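Local coordinates for protein hemolysin (Streptococcus suis, PDB 3HVN) that probably lyses host cells by binding cholesterol in their membranes and assembling there into an oligomeric pore, at residues Ala99-Gly104 with Asn116-Ile121; Asn391-Thr396 with Leu476-Gln481; Arg482-Trp487 with Tyr495-Ile500. The protein carries 1 engineered substitution. All coordinates share one frame; numbering follows the deposited sequence.

Contact 1 (Ala99-Gly104 with Asn116-Ile121); sequences ANIYPG and NNPTLI
Leu120 reaches into the angle between Asn100 and Tyr102, meeting the side chain of each at roughly a right angle. Traced outward, Leu120 CB lies 3.3 Å from Asn100 ND2, on the nitrogen side of the amide. Leu120 CG comes next, 4.0 Å from Asn100 OD1. With chi1 at -161°, CG is turned away from the backbone nitrogen, and Leu120 CD1 ends 3.2 Å from Asn100 OD1. The same methyl, Leu120 CD1, arrives at the edge of the Tyr102 ring, in the ring plane, 3.5 Å from Tyr102 CE2.

The two loops belong to the thiol-activated cytolysin family region: 99-104 leads into strand 106-108, while 116-121 follows the short helix 111-114. That helix ends in a Schellman motif with Asn116, at positive phi, as its C-prime residue, after which Pro118 and Leu120 meet 99-104. No hydrogen bond joins the segments; Asn100 ND2 and the backbone N of Leu120 are both donors. A second apolar touch is Ile101 CD1 to Pro118 CD at 4.3 Å, and both residues also touch Tyr363 of strand 359-367. Tyr102 and Leu120 both also rest on Arg151, in helix 151-166.

Contact 2 (Asn391-Thr396 with Leu476-Gln481); sequences NSSALT and LPLVGQ
Ser393 carries its OG trans to the backbone nitrogen (chi1 -173°), which swings the hydroxyl across to Val479, and Gln481, likewise trans at chi1, bends at chi2 (80°) to bring its amide back over Ala394. In that position Ser393 OG donates a hydrogen bond to Val479 O at 2.7 Å, approaching from somewhat out of the carbonyl plane. Leu478 CD2 packs beside the hydroxyl, 3.8 Å from Ser393 OG. One residue on, Ala394 N donates to Gly480 O at 2.8 Å, and the bond is nearly straight (168° at the hydrogen).

The backbone bond marks where strand 481-487 starts to run beside strand 376-401. Ala394 and Gln481 form a parallel beta bridge, with both side chains on the same face, and the pairing continues through the backbone of Arg482. This belongs to the C-terminal beta-sandwich domain of cholesterol-dependent cytolysins, where strand 440-446 flanks 376-401 as its antiparallel partner. The approach to the bridge is irregular: Leu478 is the centre of an inverse gamma turn, closed by a weak bond from Val479 N to Pro477 O.

Within the bridge, Gln481 CA makes a CA-H...O contact with Ala394 O at 3.4 Å. The folded-back amide of Gln481 sets its OE1 3.1 Å from Ala394 CB and its NE2 3.0 Å from Thr396 OG1, a hydroxyl that is hydrogen-bonded to Thr443 OG1 on strand 440-446.

Contact 3 (Arg482-Trp487 with Tyr495-Ile500); sequences RKITIW and YADEVI
Lys483 and Glu498 form the hydrogen-bonded pair of an antiparallel hairpin, and both of its backbone links are made. Lys483 N donates to Glu498 O at 2.8 Å, with a bent geometry (144° at the hydrogen), whereas Glu498 N returns a straighter bond to Lys483 O, also 2.8 Å long (172°). Two residues along, Thr485 N reaches Ala496 O at 2.8 Å, the donor lying in the carbonyl plane. Ala496 O also takes a CA-H...O contact from Ile484 CA at 3.2 Å.

Arg482-Val499 and Ile484-Asp497 are the non-hydrogen-bonded pairs, with all four side chains on one face. Diagonally across it, Arg482 bends at chi2 and chi3 to bring its guanidinium to the Asp497 carboxylate. The salt bridge, Arg482 NH1 to Asp497 OD2, is long at 3.6 Å, and the two planes are 49° apart, so there is no flat two-pronged pairing. Each group has a stronger partner beyond the hairpin: Arg482 NH2 is hydrogen-bonded to Pro477 O, and Asp497 OD2 to Tyr472 OH. On the other face, Lys483 NZ and Glu498 OE2 have opposite charges but stay 5.3 Å apart. At the far end, Trp487 presents its ring edge to Ala496, with Trp487 CZ3 3.5 Å from Ala496 CB.

Strand 481-487 thus lies between two partners, 492-500 on one flank and the parallel 376-401 on the other, where the backbones of Arg482 and Ile484 are hydrogen-bonded to Thr396. Ile484 and Ile486 pack on strand 450-460 of the four-stranded sheet, Ile486 touching strand 404-416 as well.

In the fold
Contacts 2 and 3 are consecutive parts of one sheet, with centres about 12 Å apart. Arg482 ties them together: the hydrogen bond from Arg482 NH2 to Pro477 O spans 2.7 Å, and Arg482 O probably accepts from Thr396 N at 2.8 Å. Contact 1 lies on the opposite side of the chain's centre, its own centre about 63 Å from that of contact 2 and about 74 Å from that of contact 3, in keeping with the elongated, rod-like molecule. Bound heptane-1,2,3-triol, in a pocket lined by Lys431, Thr437, His439 and Trp440, is about 13 Å from the side chain of Thr396 and about 10 Å from that of Ile486, so neither contact forms its pocket.

Contact 1 (Ala99-Gly104 with Asn116-Ile121)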
loop_
_atom_site.group_PDB
_atom_site.type_symbol
_atom_site.label_atom_id
_atom_site.label_comp_id
_atom_site.label_asym_id
_atom_site.label_seq_id
_atom_site.Cartn_x
_atom_site.Cartn_y
_atom_site.Cartn_z
ATOM N N ALA A 99 -15.496 10.175 -17.867
ATOM C CA ALA A 99 -14.579 9.643 -18.867
ATOM C C ALA A 99 -14.742 10.324 -20.221
ATOM O O ALA A 99 -15.738 10.122 -20.917
ATOM C CB ALA A 99 -14.764 8.138 -19.004
ATOM N N ASN A 100 -13.757 11.138 -20.583
ATOM C CA ASN A 100 -13.693 11.730 -21.911
ATOM C C ASN A 100 -12.565 11.064 -22.687
ATOM O O ASN A 100 -11.920 11.683 -23.534
ATOM C CB ASN A 100 -13.458 13.238 -21.814
ATOM C CG ASN A 100 -13.656 13.948 -23.141
ATOM O OD1 ASN A 100 -14.098 13.346 -24.119
ATOM N ND2 ASN A 100 -13.332 15.235 -23.178
ATOM N N ILE A 101 -12.337 9.790 -22.383
ATOM C CA ILE A 101 -11.198 9.056 -22.920
ATOM C C ILE A 101 -11.602 7.960 -23.901
ATOM O O ILE A 101 -12.443 7.114 -23.595
ATOM C CB ILE A 101 -10.362 8.420 -21.789
ATOM C CG1 ILE A 101 -9.507 9.480 -21.089
ATOM C CG2 ILE A 101 -9.479 7.312 -22.337
ATOM C CD1 ILE A 101 -10.296 10.447 -20.230
ATOM N N TYR A 102 -10.993 7.986 -25.081
ATOM C CA TYR A 102 -11.172 6.932 -26.073
ATOM C C TYR A 102 -9.981 6.920 -27.026
ATOM O O TYR A 102 -9.376 7.962 -27.278
ATOM C CB TYR A 102 -12.484 7.114 -26.840
ATOM C CG TYR A 102 -12.530 8.339 -27.725
ATOM C CD1 TYR A 102 -12.123 8.277 -29.051
ATOM C CD2 TYR A 102 -12.989 9.555 -27.237
ATOM C CE1 TYR A 102 -12.166 9.391 -29.865
ATOM C CE2 TYR A 102 -13.035 10.676 -28.044
ATOM C CZ TYR A 102 -12.622 10.589 -29.356
ATOM O OH TYR A 102 -12.667 11.703 -30.163
ATOM N N PRO A 103 -9.636 5.736 -27.551
ATOM C CA PRO A 103 -8.468 5.562 -28.423
ATOM C C PRO A 103 -8.443 6.564 -29.573
ATOM O O PRO A 103 -9.426 6.692 -30.302
ATOM C CB PRO A 103 -8.649 4.143 -28.965
ATOM C CG PRO A 103 -9.437 3.443 -27.918
ATOM C CD PRO A 103 -10.368 4.473 -27.351
ATOM N N GLY A 104 -7.324 7.265 -29.727
ATOM C CA GLY A 104 -7.170 8.237 -30.793
ATOM C C GLY A 104 -7.792 9.577 -30.452
ATOM O O GLY A 104 -7.750 10.514 -31.249
ATOM N N ASN A 116 -6.850 14.683 -14.689
ATOM C CA ASN A 116 -7.570 13.531 -15.221
ATOM C C ASN A 116 -8.968 13.898 -15.713
ATOM O O ASN A 116 -9.876 13.066 -15.721
ATOM C CB ASN A 116 -7.645 12.413 -14.178
ATOM C CG ASN A 116 -7.975 11.066 -14.791
ATOM O OD1 ASN A 116 -8.142 10.946 -16.005
ATOM N ND2 ASN A 116 -8.067 10.041 -13.952
ATOM N N ASN A 117 -9.131 15.153 -16.119
ATOM C CA ASN A 117 -10.393 15.634 -16.666
ATOM C C ASN A 117 -10.143 16.481 -17.910
ATOM O O ASN A 117 -10.480 17.663 -17.940
ATOM C CB ASN A 117 -11.151 16.447 -15.615
ATOM C CG ASN A 117 -12.595 16.697 -16.000
ATOM O OD1 ASN A 117 -13.138 16.038 -16.885
ATOM N ND2 ASN A 117 -13.228 17.654 -15.329
ATOM N N PRO A 118 -9.551 15.866 -18.946
ATOM C CA PRO A 118 -9.068 16.555 -20.150
ATOM C C PRO A 118 -10.176 17.209 -20.969
ATOM O O PRO A 118 -11.357 16.931 -20.761
ATOM C CB PRO A 118 -8.423 15.426 -20.967
ATOM C CG PRO A 118 -8.201 14.309 -19.997
ATOM C CD PRO A 118 -9.324 14.414 -19.022
ATOM N N THR A 119 -9.779 18.077 -21.896
ATOM C CA THR A 119 -10.715 18.720 -22.810
ATOM C C THR A 119 -10.525 18.175 -24.223
ATOM O O THR A 119 -9.411 18.159 -24.748
ATOM C CB THR A 119 -10.530 20.248 -22.829
ATOM O OG1 THR A 119 -10.699 20.769 -21.505
ATOM C CG2 THR A 119 -11.545 20.896 -23.756
ATOM N N LEU A 120 -11.621 17.732 -24.830
ATOM C CA LEU A 120 -11.576 17.130 -26.157
ATOM C C LEU A 120 -11.596 18.194 -27.249
ATOM O O LEU A 120 -12.330 19.177 -27.157
ATOM C CB LEU A 120 -12.752 16.163 -26.336
ATOM C CG LEU A 120 -12.677 15.112 -27.448
ATOM C CD1 LEU A 120 -13.703 14.015 -27.209
ATOM C CD2 LEU A 120 -12.866 15.732 -28.823
ATOM N N ILE A 121 -10.782 17.991 -28.280
ATOM C CA ILE A 121 -10.755 18.895 -29.425
ATOM C C ILE A 121 -11.522 18.297 -30.600
ATOM O O ILE A 121 -10.973 17.519 -31.381
ATOM C CB ILE A 121 -9.314 19.209 -29.868
ATOM C CG1 ILE A 121 -8.520 19.810 -28.708
ATOM C CG2 ILE A 121 -9.316 20.153 -31.060
ATOM C CD1 ILE A 121 -7.126 20.260 -29.087
#

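Contact 2 (Asn391-Thr396 with Leu476-Gln481)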
loop_
_atom_site.group_PDB
_atom_site.type_symbol
_atom_site.label_atom_id
_atom_site.label_comp_id
_atom_site.label_asym_id
_atom_site.label_seq_id
_atom_site.Cartn_x
_atom_site.Cartn_y
_atom_site.Cartn_z
ATOM N N ASN A 391 5.108 -6.480 24.900
ATOM C CA ASN A 391 4.377 -7.132 25.983
ATOM C C ASN A 391 5.082 -7.069 27.335
ATOM O O ASN A 391 6.291 -6.855 27.411
ATOM C CB ASN A 391 4.091 -8.593 25.626
ATOM C CG ASN A 391 3.126 -8.732 24.468
ATOM O OD1 ASN A 391 2.426 -7.785 24.111
ATOM N ND2 ASN A 391 3.079 -9.919 23.876
ATOM N N SER A 392 4.306 -7.260 28.398
ATOM C CA SER A 392 4.857 -7.358 29.743
ATOM C C SER A 392 5.736 -8.600 29.858
ATOM O O SER A 392 5.756 -9.440 28.958
ATOM C CB SER A 392 3.726 -7.414 30.774
ATOM O OG SER A 392 4.233 -7.556 32.090
ATOM N N SER A 393 6.465 -8.710 30.963
ATOM C CA SER A 393 7.326 -9.865 31.201
ATOM C C SER A 393 7.242 -10.307 32.660
ATOM O O SER A 393 7.324 -9.484 33.568
ATOM C CB SER A 393 8.773 -9.538 30.826
ATOM O OG SER A 393 9.592 -10.690 30.895
ATOM N N ALA A 394 7.079 -11.607 32.881
ATOM C CA ALA A 394 6.895 -12.129 34.233
ATOM C C ALA A 394 8.063 -12.993 34.703
ATOM O O ALA A 394 8.436 -13.971 34.045
ATOM C CB ALA A 394 5.589 -12.903 34.330
ATOM N N LEU A 395 8.633 -12.629 35.849
ATOM C CA LEU A 395 9.749 -13.379 36.416
ATOM C C LEU A 395 9.445 -13.865 37.831
ATOM O O LEU A 395 9.476 -13.089 38.787
ATOM C CB LEU A 395 11.025 -12.535 36.408
ATOM C CG LEU A 395 12.243 -13.124 37.125
ATOM C CD1 LEU A 395 12.696 -14.408 36.449
ATOM C CD2 LEU A 395 13.378 -12.113 37.174
ATOM N N THR A 396 9.154 -15.155 37.956
ATOM C CA THR A 396 8.843 -15.758 39.247
ATOM C C THR A 396 10.101 -16.253 39.956
ATOM O O THR A 396 10.967 -16.881 39.347
ATOM C CB THR A 396 7.858 -16.932 39.095
ATOM O OG1 THR A 396 6.609 -16.446 38.589
ATOM C CG2 THR A 396 7.626 -17.612 40.435
ATOM N N LEU A 476 19.369 -12.224 31.263
ATOM C CA LEU A 476 18.214 -12.982 30.796
ATOM C C LEU A 476 17.371 -12.216 29.784
ATOM O O LEU A 476 17.128 -11.020 29.947
ATOM C CB LEU A 476 17.343 -13.414 31.978
ATOM C CG LEU A 476 18.003 -14.334 33.007
ATOM C CD1 LEU A 476 17.008 -14.728 34.086
ATOM C CD2 LEU A 476 18.577 -15.567 32.330
ATOM N N PRO A 477 16.929 -12.912 28.726
ATOM C CA PRO A 477 15.980 -12.358 27.757
ATOM C C PRO A 477 14.626 -12.139 28.419
ATOM O O PRO A 477 14.223 -12.945 29.257
ATOM C CB PRO A 477 15.870 -13.465 26.701
ATOM C CG PRO A 477 17.092 -14.302 26.881
ATOM C CD PRO A 477 17.388 -14.256 28.343
ATOM N N LEU A 478 13.936 -11.065 28.055
ATOM C CA LEU A 478 12.633 -10.774 28.642
ATOM C C LEU A 478 11.530 -11.624 28.021
ATOM O O LEU A 478 10.621 -11.106 27.372
ATOM C CB LEU A 478 12.303 -9.286 28.515
ATOM C CG LEU A 478 13.085 -8.375 29.462
ATOM C CD1 LEU A 478 12.692 -6.926 29.256
ATOM C CD2 LEU A 478 12.856 -8.791 30.907
ATOM N N VAL A 479 11.619 -12.933 28.229
ATOM C CA VAL A 479 10.620 -13.864 27.722
ATOM C C VAL A 479 9.303 -13.680 28.472
ATOM O O VAL A 479 9.264 -13.031 29.518
ATOM C CB VAL A 479 11.098 -15.324 27.861
ATOM C CG1 VAL A 479 11.046 -15.761 29.318
ATOM C CG2 VAL A 479 10.264 -16.249 26.987
ATOM N N GLY A 480 8.228 -14.246 27.932
ATOM C CA GLY A 480 6.912 -14.123 28.532
ATOM C C GLY A 480 6.902 -14.401 30.023
ATOM O O GLY A 480 6.746 -13.487 30.834
ATOM N N GLN A 481 7.068 -15.668 30.385
ATOM C CA GLN A 481 7.088 -16.073 31.785
ATOM C C GLN A 481 8.327 -16.907 32.081
ATOM O O GLN A 481 8.628 -17.858 31.359
ATOM C CB GLN A 481 5.832 -16.878 32.122
ATOM C CG GLN A 481 5.819 -17.458 33.530
ATOM C CD GLN A 481 5.412 -16.442 34.578
ATOM O OE1 GLN A 481 4.378 -15.786 34.455
ATOM N NE2 GLN A 481 6.221 -16.312 35.624
#

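Contact 3 (Arg482-Trp487 with Tyr495-Ile500)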
loop_
_atom_site.group_PDB
_atom_site.type_symbol
_atom_site.label_atom_id
_atom_site.label_comp_id
_atom_site.label_asym_id
_atom_site.label_seq_id
_atom_site.Cartn_x
_atom_site.Cartn_y
_atom_site.Cartn_z
ATOM N N ARG A 482 9.048 -16.553 33.140
ATOM C CA ARG A 482 10.218 -17.329 33.540
ATOM C C ARG A 482 10.276 -17.578 35.042
ATOM O O ARG A 482 10.219 -16.642 35.839
ATOM C CB ARG A 482 11.510 -16.663 33.063
ATOM C CG ARG A 482 12.731 -17.046 33.883
ATOM C CD ARG A 482 13.940 -17.286 33.000
ATOM N NE ARG A 482 14.075 -16.278 31.956
ATOM C CZ ARG A 482 14.917 -16.378 30.933
ATOM N NH1 ARG A 482 15.697 -17.445 30.817
ATOM N NH2 ARG A 482 14.978 -15.415 30.024
ATOM N N LYS A 483 10.398 -18.845 35.419
ATOM C CA LYS A 483 10.457 -19.226 36.824
ATOM C C LYS A 483 11.864 -19.660 37.222
ATOM O O LYS A 483 12.468 -20.521 36.576
ATOM C CB LYS A 483 9.462 -20.350 37.116
ATOM C CG LYS A 483 9.323 -20.689 38.592
ATOM C CD LYS A 483 8.473 -21.933 38.794
ATOM C CE LYS A 483 8.209 -22.189 40.268
ATOM N NZ LYS A 483 7.645 -23.547 40.503
ATOM N N ILE A 484 12.380 -19.055 38.287
ATOM C CA ILE A 484 13.681 -19.428 38.826
ATOM C C ILE A 484 13.530 -19.960 40.246
ATOM O O ILE A 484 13.115 -19.235 41.155
ATOM C CB ILE A 484 14.661 -18.242 38.830
ATOM C CG1 ILE A 484 14.821 -17.677 37.417
ATOM C CG2 ILE A 484 16.010 -18.668 39.389
ATOM C CD1 ILE A 484 15.756 -16.491 37.339
ATOM N N THR A 485 13.865 -21.232 40.431
ATOM C CA THR A 485 13.721 -21.869 41.733
ATOM C C THR A 485 15.057 -22.341 42.287
ATOM O O THR A 485 15.672 -23.266 41.755
ATOM C CB THR A 485 12.754 -23.068 41.674
ATOM O OG1 THR A 485 13.335 -24.117 40.889
ATOM C CG2 THR A 485 11.434 -22.656 41.055
ATOM N N ILE A 486 15.506 -21.697 43.358
ATOM C CA ILE A 486 16.682 -22.163 44.074
ATOM C C ILE A 486 16.224 -23.117 45.165
ATOM O O ILE A 486 15.079 -23.051 45.608
ATOM C CB ILE A 486 17.471 -21.002 44.700
ATOM C CG1 ILE A 486 16.594 -20.235 45.691
ATOM C CG2 ILE A 486 17.991 -20.071 43.618
ATOM C CD1 ILE A 486 17.275 -19.032 46.302
ATOM N N TRP A 487 17.108 -24.012 45.588
ATOM C CA TRP A 487 16.764 -24.984 46.616
ATOM C C TRP A 487 17.992 -25.777 47.026
ATOM O O TRP A 487 18.980 -25.820 46.298
ATOM C CB TRP A 487 15.678 -25.939 46.110
ATOM C CG TRP A 487 16.209 -27.129 45.367
ATOM C CD1 TRP A 487 16.726 -28.271 45.908
ATOM C CD2 TRP A 487 16.263 -27.301 43.946
ATOM N NE1 TRP A 487 17.104 -29.139 44.914
ATOM C CE2 TRP A 487 16.829 -28.568 43.699
ATOM C CE3 TRP A 487 15.889 -26.506 42.857
ATOM C CZ2 TRP A 487 17.031 -29.058 42.410
ATOM C CZ3 TRP A 487 16.090 -26.995 41.579
ATOM C CH2 TRP A 487 16.656 -28.259 41.366
ATOM N N TYR A 495 19.908 -24.831 41.646
ATOM C CA TYR A 495 18.932 -23.911 41.074
ATOM C C TYR A 495 18.162 -24.532 39.913
ATOM O O TYR A 495 18.476 -25.633 39.460
ATOM C CB TYR A 495 19.611 -22.616 40.619
ATOM C CG TYR A 495 20.348 -22.729 39.302
ATOM C CD1 TYR A 495 19.694 -22.503 38.098
ATOM C CD2 TYR A 495 21.698 -23.053 39.262
ATOM C CE1 TYR A 495 20.361 -22.602 36.891
ATOM C CE2 TYR A 495 22.374 -23.153 38.060
ATOM C CZ TYR A 495 21.700 -22.928 36.878
ATOM O OH TYR A 495 22.368 -23.027 35.678
ATOM N N ALA A 496 17.150 -23.811 39.441
ATOM C CA ALA A 496 16.359 -24.246 38.297
ATOM C C ALA A 496 15.794 -23.045 37.546
ATOM O O ALA A 496 14.998 -22.275 38.090
ATOM C CB ALA A 496 15.240 -25.174 38.741
ATOM N N ASP A 497 16.218 -22.890 36.296
ATOM C CA ASP A 497 15.762 -21.797 35.448
ATOM C C ASP A 497 14.838 -22.335 34.363
ATOM O O ASP A 497 15.287 -23.002 33.430
ATOM C CB ASP A 497 16.962 -21.085 34.817
ATOM C CG ASP A 497 16.555 -19.982 33.858
ATOM O OD1 ASP A 497 15.344 -19.820 33.605
ATOM O OD2 ASP A 497 17.452 -19.276 33.352
ATOM N N GLU A 498 13.548 -22.040 34.484
ATOM C CA GLU A 498 12.566 -22.548 33.532
ATOM C C GLU A 498 11.805 -21.429 32.825
ATOM O O GLU A 498 11.594 -20.354 33.385
ATOM C CB GLU A 498 11.593 -23.504 34.227
ATOM C CG GLU A 498 12.235 -24.801 34.692
ATOM C CD GLU A 498 11.312 -25.634 35.559
ATOM O OE1 GLU A 498 11.467 -26.873 35.576
ATOM O OE2 GLU A 498 10.431 -25.049 36.224
ATOM N N VAL A 499 11.398 -21.695 31.588
ATOM C CA VAL A 499 10.669 -20.716 30.789
ATOM C C VAL A 499 9.332 -21.282 30.316
ATOM O O VAL A 499 9.260 -22.409 29.828
ATOM C CB VAL A 499 11.499 -20.258 29.571
ATOM C CG1 VAL A 499 12.069 -21.460 28.830
ATOM C CG2 VAL A 499 10.657 -19.395 28.642
ATOM N N ILE A 500 8.275 -20.487 30.465
ATOM C CA ILE A 500 6.924 -20.904 30.101
ATOM C C ILE A 500 6.324 -19.953 29.060
ATOM O O ILE A 500 6.940 -18.946 28.705
ATOM C CB ILE A 500 6.008 -20.973 31.345
ATOM C CG1 ILE A 500 6.725 -21.665 32.508
ATOM C CG2 ILE A 500 4.708 -21.695 31.027
ATOM C CD1 ILE A 500 7.619 -20.747 33.327
#